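Local atomic coordinates of proteasome assembly chaperone family protein (Pyrococcus furiosus, PDB entry 3VR0), a protein that functions as an archaeal activator of the proteasome and is a homologue of proteasome assembly chaperones. Residues Phe35-Pro40 and Gly194-Ile199; Leu48-Leu53 and Ile139-Tyr144; Gly187-Ala192 and Gly207-Gly212. One frame throughout, in Å; residues are numbered along the deposited sequence.

Interaction 1: Phe35-Pro40 and Gly194-Ile199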
loop_
_atom_site.group_PDB
_atom_site.type_symbol
_atom_site.label_atom_id
_atom_site.label_comp_id
_atom_site.label_asym_id
_atom_site.label_seq_id
_atom_site.Cartn_x
_atom_site.Cartn_y
_atom_site.Cartn_z
ATOM N N PHE C 35 3.896 29.339 -11.424
ATOM C CA PHE C 35 3.912 28.461 -10.254
ATOM C C PHE C 35 5.313 27.934 -9.968
ATOM O O PHE C 35 5.874 27.193 -10.751
ATOM C CB PHE C 35 2.929 27.299 -10.526
ATOM C CG PHE C 35 2.763 26.311 -9.388
ATOM C CD1 PHE C 35 2.900 26.695 -8.077
ATOM C CD2 PHE C 35 2.377 24.973 -9.663
ATOM C CE1 PHE C 35 2.722 25.783 -7.031
ATOM C CE2 PHE C 35 2.208 24.055 -8.608
ATOM C CZ PHE C 35 2.378 24.454 -7.307
ATOM N N ILE C 36 5.861 28.240 -8.818
ATOM C CA ILE C 36 7.178 27.801 -8.492
ATOM C C ILE C 36 7.168 26.780 -7.351
ATOM O O ILE C 36 6.555 27.037 -6.298
ATOM C CB ILE C 36 8.068 28.977 -8.046
ATOM C CG1 ILE C 36 8.109 30.053 -9.140
ATOM C CG2 ILE C 36 9.547 28.500 -7.800
ATOM C CD1 ILE C 36 8.963 31.219 -8.741
ATOM N N GLU C 37 7.870 25.641 -7.555
ATOM C CA GLU C 37 7.859 24.534 -6.556
ATOM C C GLU C 37 9.223 24.288 -5.916
ATOM O O GLU C 37 10.217 24.063 -6.615
ATOM C CB GLU C 37 7.316 23.235 -7.153
ATOM C CG GLU C 37 7.447 22.014 -6.194
ATOM C CD GLU C 37 8.789 21.307 -6.319
ATOM O OE1 GLU C 37 9.378 21.381 -7.400
ATOM O OE2 GLU C 37 9.310 20.730 -5.337
ATOM N N GLY C 38 9.251 24.351 -4.598
ATOM C CA GLY C 38 10.433 24.008 -3.807
ATOM C C GLY C 38 10.044 23.195 -2.578
ATOM O O GLY C 38 10.123 23.659 -1.442
ATOM N N LEU C 39 9.615 21.962 -2.817
ATOM C CA LEU C 39 9.286 21.036 -1.750
ATOM C C LEU C 39 10.571 20.288 -1.279
ATOM O O LEU C 39 11.579 20.339 -1.962
ATOM C CB LEU C 39 8.252 20.070 -2.286
ATOM C CG LEU C 39 6.890 20.776 -2.469
ATOM C CD1 LEU C 39 5.980 19.952 -3.348
ATOM C CD2 LEU C 39 6.249 21.019 -1.109
ATOM N N PRO C 40 10.523 19.587 -0.126
ATOM C CA PRO C 40 11.725 18.842 0.293
ATOM C C PRO C 40 12.107 17.793 -0.706
ATOM O O PRO C 40 11.244 17.224 -1.352
ATOM C CB PRO C 40 11.311 18.206 1.612
ATOM C CG PRO C 40 10.277 19.138 2.120
ATOM C CD PRO C 40 9.484 19.519 0.909
ATOM N N GLY C 194 9.050 16.618 -10.655
ATOM C CA GLY C 194 8.727 15.988 -11.921
ATOM C C GLY C 194 7.250 15.942 -12.216
ATOM O O GLY C 194 6.842 16.318 -13.304
ATOM N N LEU C 195 6.434 15.422 -11.287
ATOM C CA LEU C 195 4.998 15.214 -11.586
ATOM C C LEU C 195 4.245 16.508 -11.926
ATOM O O LEU C 195 3.363 16.493 -12.803
ATOM C CB LEU C 195 4.278 14.560 -10.398
ATOM C CG LEU C 195 4.609 13.096 -10.076
ATOM C CD1 LEU C 195 3.545 12.517 -9.193
ATOM C CD2 LEU C 195 4.788 12.280 -11.407
ATOM N N LEU C 196 4.599 17.628 -11.259
ATOM C CA LEU C 196 3.907 18.912 -11.614
ATOM C C LEU C 196 4.032 19.205 -13.072
ATOM O O LEU C 196 3.065 19.632 -13.706
ATOM C CB LEU C 196 4.398 20.091 -10.774
ATOM C CG LEU C 196 4.017 19.914 -9.296
ATOM C CD1 LEU C 196 4.687 21.009 -8.407
ATOM C CD2 LEU C 196 2.520 19.918 -9.112
ATOM N N LEU C 197 5.217 18.966 -13.622
ATOM C CA LEU C 197 5.414 19.248 -15.059
ATOM C C LEU C 197 4.752 18.166 -15.906
ATOM O O LEU C 197 4.065 18.471 -16.912
ATOM C CB LEU C 197 6.908 19.332 -15.403
ATOM C CG LEU C 197 7.650 20.471 -14.685
ATOM C CD1 LEU C 197 9.122 20.346 -14.974
ATOM C CD2 LEU C 197 7.132 21.867 -15.155
ATOM N N GLY C 198 4.936 16.902 -15.495
ATOM C CA GLY C 198 4.373 15.773 -16.309
ATOM C C GLY C 198 2.876 15.810 -16.392
ATOM O O GLY C 198 2.294 15.678 -17.453
ATOM N N ILE C 199 2.239 16.024 -15.244
ATOM C CA ILE C 199 0.790 16.137 -15.207
ATOM C C ILE C 199 0.371 17.459 -15.793
ATOM O O ILE C 199 -0.621 17.536 -16.535
ATOM C CB ILE C 199 0.235 15.990 -13.768
ATOM C CG1 ILE C 199 0.654 14.615 -13.164
ATOM C CG2 ILE C 199 -1.308 16.109 -13.795
ATOM C CD1 ILE C 199 0.500 14.541 -11.649
#
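E37, which touches L196 with CB and CG, takes a bond on OE2 from the backbone N-H of L39, with L39 N and E37 OE2 2.8 Å apart and an N-H...O angle of 167°. The bond is nearly straight, but the donor comes from above the carboxylate plane. This PAC2-family protein has an alpha/beta fold whose mixed sheet carries strand 34-37 in its middle. Helix 192-202 packs over one face of that strand.

Two torsions turn the E37 side chain back on its backbone. CG lies anti to the backbone N (chi1 173°), and the chain then bends sharply at chi2 (-87°). The carboxylate is thus carried along the backbone to L39, where the strand has given way to loop. The bond ties down one oxygen of a buried acid, and the N-H would probably stabilise a negative charge there. A bound gold ion lies about 6 Å from this side chain.

The meeting itself is apolar. L196 points at the strand from the helix and is the one helix residue here that reaches it. F35 and E37 both face the helix, two places apart on the strand. I36 between them points away, and packs on M141. F35 also packs against V130 of helix 116-131. L195, L197 and I199 of helix 192-202 pack on Q73, V82 and L84 of a neighbouring subunit.

The F35 and L196 side chains cross at about a right angle. L196 CD1 bridges both strand residues, 3.7 Å from E37 CB and 3.9 Å from F35 CE2.

Interaction 2: Leu48-Leu53 and Ile139-Tyr144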
loop_
_atom_site.group_PDB
_atom_site.type_symbol
_atom_site.label_atom_id
_atom_site.label_comp_id
_atom_site.label_asym_id
_atom_site.label_seq_id
_atom_site.Cartn_x
_atom_site.Cartn_y
_atom_site.Cartn_z
ATOM N N LEU C 48 15.260 25.222 0.153
ATOM C CA LEU C 48 16.054 26.389 0.564
ATOM C C LEU C 48 15.867 27.517 -0.401
ATOM O O LEU C 48 15.673 28.642 0.002
ATOM C CB LEU C 48 17.551 26.083 0.623
ATOM C CG LEU C 48 18.047 25.286 1.816
ATOM C CD1 LEU C 48 19.498 24.970 1.533
ATOM C CD2 LEU C 48 17.917 26.087 3.095
ATOM N N ALA C 49 15.949 27.182 -1.671
ATOM C CA ALA C 49 15.718 28.097 -2.761
ATOM C C ALA C 49 14.324 28.760 -2.610
ATOM O O ALA C 49 14.236 29.979 -2.627
ATOM C CB ALA C 49 15.842 27.389 -4.058
ATOM N N ALA C 50 13.257 27.975 -2.431
ATOM C CA ALA C 50 11.916 28.564 -2.327
ATOM C C ALA C 50 11.738 29.421 -1.089
ATOM O O ALA C 50 11.157 30.509 -1.184
ATOM C CB ALA C 50 10.791 27.497 -2.414
ATOM N N GLU C 51 12.244 28.953 0.056
ATOM C CA GLU C 51 12.142 29.718 1.304
ATOM C C GLU C 51 12.890 31.046 1.217
ATOM O O GLU C 51 12.421 32.076 1.728
ATOM C CB GLU C 51 12.657 28.948 2.491
ATOM C CG GLU C 51 11.723 27.815 2.930
ATOM C CD GLU C 51 12.329 27.031 4.071
ATOM O OE1 GLU C 51 13.574 26.942 4.141
ATOM O OE2 GLU C 51 11.575 26.540 4.925
ATOM N N HIS C 52 14.038 31.024 0.559
ATOM C CA HIS C 52 14.803 32.234 0.408
ATOM C C HIS C 52 14.048 33.184 -0.501
ATOM O O HIS C 52 14.022 34.387 -0.261
ATOM C CB HIS C 52 16.195 31.973 -0.165
ATOM C CG HIS C 52 17.060 33.187 -0.143
ATOM N ND1 HIS C 52 17.324 33.884 1.019
ATOM C CD2 HIS C 52 17.686 33.858 -1.134
ATOM C CE1 HIS C 52 18.089 34.926 0.743
ATOM N NE2 HIS C 52 18.336 34.925 -0.555
ATOM N N LEU C 53 13.426 32.636 -1.542
ATOM C CA LEU C 53 12.641 33.455 -2.442
ATOM C C LEU C 53 11.412 34.029 -1.722
ATOM O O LEU C 53 11.131 35.213 -1.848
ATOM C CB LEU C 53 12.284 32.717 -3.722
ATOM C CG LEU C 53 11.538 33.467 -4.822
ATOM C CD1 LEU C 53 12.395 34.602 -5.475
ATOM C CD2 LEU C 53 11.113 32.430 -5.862
ATOM N N ILE C 139 7.672 26.380 -12.763
ATOM C CA ILE C 139 9.101 26.191 -12.666
ATOM C C ILE C 139 9.338 25.319 -11.443
ATOM O O ILE C 139 8.892 25.663 -10.368
ATOM C CB ILE C 139 9.816 27.567 -12.471
ATOM C CG1 ILE C 139 9.577 28.481 -13.699
ATOM C CG2 ILE C 139 11.293 27.339 -12.269
ATOM C CD1 ILE C 139 10.288 29.883 -13.543
ATOM N N THR C 140 10.007 24.169 -11.587
ATOM C CA THR C 140 10.298 23.366 -10.386
ATOM C C THR C 140 11.790 23.427 -10.057
ATOM O O THR C 140 12.617 23.487 -10.930
ATOM C CB THR C 140 9.835 21.899 -10.541
ATOM O OG1 THR C 140 10.541 21.331 -11.613
ATOM C CG2 THR C 140 8.316 21.808 -10.918
ATOM N N MET C 141 12.103 23.402 -8.779
ATOM C CA MET C 141 13.431 23.538 -8.313
ATOM C C MET C 141 13.698 22.329 -7.463
ATOM O O MET C 141 12.840 21.909 -6.682
ATOM C CB MET C 141 13.528 24.796 -7.439
ATOM C CG MET C 141 13.036 26.094 -8.205
ATOM S SD MET C 141 13.406 27.534 -7.207
ATOM C CE MET C 141 12.543 27.169 -5.708
ATOM N N GLY C 142 14.906 21.792 -7.578
ATOM C CA GLY C 142 15.345 20.740 -6.683
ATOM C C GLY C 142 16.817 20.348 -6.928
ATOM O O GLY C 142 17.593 21.111 -7.510
ATOM N N GLY C 143 17.177 19.146 -6.481
ATOM C CA GLY C 143 18.564 18.647 -6.549
ATOM C C GLY C 143 18.738 17.496 -7.523
ATOM O O GLY C 143 17.775 16.783 -7.861
ATOM N N TYR C 144 19.973 17.329 -7.979
ATOM C CA TYR C 144 20.374 16.184 -8.777
ATOM C C TYR C 144 21.553 15.513 -8.072
ATOM O O TYR C 144 22.623 16.103 -7.972
ATOM C CB TYR C 144 20.747 16.610 -10.190
ATOM C CG TYR C 144 21.165 15.457 -11.076
ATOM C CD1 TYR C 144 20.215 14.707 -11.767
ATOM C CD2 TYR C 144 22.516 15.127 -11.233
ATOM C CE1 TYR C 144 20.580 13.658 -12.573
ATOM C CE2 TYR C 144 22.902 14.059 -12.044
ATOM C CZ TYR C 144 21.929 13.333 -12.710
ATOM O OH TYR C 144 22.301 12.292 -13.513
#
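Helix 45-57 follows strand 34-37 in the chain and packs on the central sheet, reaching the neighbouring strand 137-145 through M141. That side chain carries the whole strand side of the contact. It points at the helix and ends on two consecutive alanines, A49 and A50.

The methyl CE of M141 does most of the touching. It lies 3.4 Å from the backbone N of A50, so it reaches the helix backbone itself. It is also 3.7 Å from A49 CB and 3.7 Å from A50 CB. The sulfur is a little farther back, with M141 SD 4.0 Å from A49 CB. The chain runs extended through chi2 and then bends at chi3 (-58°), which sets CE against the A50 backbone N, touching both alanine methyls. Small residues on the helix let the backbones come close: A49 CA and M141 CA are 7.5 Å apart.

No hydrogen bond joins the two segments, and the contact is buried and apolar. M141 also packs on I36 of the next strand and on V227 and V231 of helix 221-235. L53, one turn on from A49 and A50, packs on I36 as well. H52 NE2 bonds to the backbone O of D240, tying the helix to the loop before helix 242-256. A long flexible side chain from a parallel strand, set against alanines of a covering helix, is helix-on-sheet packing of an alpha/beta sandwich core.

Interaction 3: Gly187-Ala192 and Gly207-Gly212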
loop_
_atom_site.group_PDB
_atom_site.type_symbol
_atom_site.label_atom_id
_atom_site.label_comp_id
_atom_site.label_asym_id
_atom_site.label_seq_id
_atom_site.Cartn_x
_atom_site.Cartn_y
_atom_site.Cartn_z
ATOM N N GLY C 187 16.668 9.046 -18.032
ATOM C CA GLY C 187 16.867 9.470 -16.625
ATOM C C GLY C 187 15.525 9.933 -15.997
ATOM O O GLY C 187 14.524 10.080 -16.704
ATOM N N ALA C 188 15.488 10.133 -14.675
ATOM C CA ALA C 188 14.198 10.338 -14.011
ATOM C C ALA C 188 14.185 11.546 -13.108
ATOM O O ALA C 188 15.204 11.846 -12.476
ATOM C CB ALA C 188 13.781 9.089 -13.201
ATOM N N ILE C 189 13.031 12.225 -13.033
ATOM C CA ILE C 189 12.853 13.235 -11.975
ATOM C C ILE C 189 11.728 12.780 -11.079
ATOM O O ILE C 189 10.588 12.654 -11.528
ATOM C CB ILE C 189 12.542 14.671 -12.520
ATOM C CG1 ILE C 189 13.542 15.058 -13.616
ATOM C CG2 ILE C 189 12.500 15.724 -11.306
ATOM C CD1 ILE C 189 13.276 16.478 -14.273
ATOM N N VAL C 190 12.040 12.538 -9.826
ATOM C CA VAL C 190 11.141 11.826 -8.918
ATOM C C VAL C 190 10.352 12.810 -8.041
ATOM O O VAL C 190 10.952 13.728 -7.482
ATOM C CB VAL C 190 11.969 10.855 -8.002
ATOM C CG1 VAL C 190 11.111 10.271 -6.861
ATOM C CG2 VAL C 190 12.646 9.701 -8.858
ATOM N N GLY C 191 9.043 12.594 -7.879
ATOM C CA GLY C 191 8.225 13.434 -6.989
ATOM C C GLY C 191 7.730 14.729 -7.648
ATOM O O GLY C 191 7.693 14.814 -8.841
ATOM N N ALA C 192 7.371 15.729 -6.850
ATOM C CA ALA C 192 6.699 16.940 -7.351
ATOM C C ALA C 192 7.516 17.723 -8.365
ATOM O O ALA C 192 6.969 18.186 -9.372
ATOM C CB ALA C 192 6.252 17.821 -6.203
ATOM N N GLY C 207 6.418 24.232 -18.720
ATOM C CA GLY C 207 7.427 24.801 -17.862
ATOM C C GLY C 207 8.765 24.119 -17.879
ATOM O O GLY C 207 9.111 23.485 -18.843
ATOM N N ILE C 208 9.521 24.275 -16.808
ATOM C CA ILE C 208 10.917 23.903 -16.814
ATOM C C ILE C 208 11.268 23.373 -15.431
ATOM O O ILE C 208 10.756 23.855 -14.442
ATOM C CB ILE C 208 11.836 25.167 -17.169
ATOM C CG1 ILE C 208 13.290 24.783 -17.247
ATOM C CG2 ILE C 208 11.587 26.364 -16.152
ATOM C CD1 ILE C 208 14.190 25.869 -18.091
ATOM N N SER C 209 12.121 22.358 -15.406
ATOM C CA SER C 209 12.691 21.820 -14.233
ATOM C C SER C 209 14.133 22.304 -14.139
ATOM O O SER C 209 14.905 22.173 -15.077
ATOM C CB SER C 209 12.763 20.281 -14.391
ATOM O OG SER C 209 13.658 19.787 -13.396
ATOM N N LEU C 210 14.545 22.796 -12.990
ATOM C CA LEU C 210 15.921 23.158 -12.821
ATOM C C LEU C 210 16.417 22.444 -11.590
ATOM O O LEU C 210 15.914 22.679 -10.501
ATOM C CB LEU C 210 16.059 24.686 -12.654
ATOM C CG LEU C 210 15.590 25.440 -13.882
ATOM C CD1 LEU C 210 15.349 26.952 -13.563
ATOM C CD2 LEU C 210 16.604 25.279 -14.998
ATOM N N LEU C 211 17.394 21.558 -11.780
ATOM C CA LEU C 211 17.931 20.769 -10.689
ATOM C C LEU C 211 19.428 21.003 -10.551
ATOM O O LEU C 211 20.164 20.952 -11.535
ATOM C CB LEU C 211 17.672 19.263 -10.919
ATOM C CG LEU C 211 16.240 18.730 -11.059
ATOM C CD1 LEU C 211 16.296 17.250 -11.338
ATOM C CD2 LEU C 211 15.505 18.952 -9.771
ATOM N N GLY C 212 19.865 21.217 -9.320
ATOM C CA GLY C 212 21.230 21.507 -9.052
ATOM C C GLY C 212 21.975 20.304 -8.516
ATOM O O GLY C 212 21.463 19.559 -7.667
#
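I189 meets S209 with its CD1 and L211 mainly with CG2. I189 CD1 lies 3.4 Å from S209 OG and 3.8 Å from S209 CB. I189 CG2 is 4.1 Å from L211 CD1, and CG1 is 4.2 Å from the same L211 CD1. One isoleucine thus spans two residues that project from the same face of strand 206-214. CG1 lies anti to the carbonyl carbon (chi1 -49°), and CD1 extends from it to the serine. CG2 stays nearer the backbone and takes the leucine methyl.

All three residues are buried. S209 also packs on T140 of the adjacent strand, and its backbone pairs with A158 on the other side. L211 packs on Y144 and on R182, and I189 touches R182 too. A bound gold ion lies about 5 Å from the side chain of L211.

Farther out, the short strand 188-190 pairs with another chain. A188, I189 and V190 form an antiparallel ladder with a strand of a neighbouring subunit, and I189 packs on V74 of that subunit. After V190 comes G191, at the N-cap of helix 192-202, with a positive phi. The first turn is held further by the bond between A192 N and Q110 OE1. The arrangement therefore sets a subunit-bridging strand over one face of the central sheet.

With an alanine in place of I189, S209 OG would probably lose its apolar cover and L211 CD1 its contact with CG2 and CG1, opening a gap beneath the intersubunit ladder. No hydrogen bond crosses the contact. One methyl lies against a hydroxyl and another against a leucine methyl, so the two segments are joined by close packing rather than by polar pairing.

All three contacts are buried: interaction 2 is the most central, interaction 1 farther out and interaction 3 the farthest. Interactions 1 and 3 lie on one face of the central sheet and interaction 2 on the other. Strands 34-37, 137-145 and 206-214 are neighbours, joined by bonds such as E37 O to M141 N (2.9 Å) and T140 O to L210 N (2.9 Å). Helix 192-202 links interactions 1 and 3, since strand 188-190 leads into it and strand 206-214 follows it. Both touch the second subunit, whereas no other chain of the assembly touches interaction 2. Interaction 2 brings together only apolar side chains; interaction 1 uses an acid's aliphatic part, and interaction 3 sets a hydroxyl against a methyl.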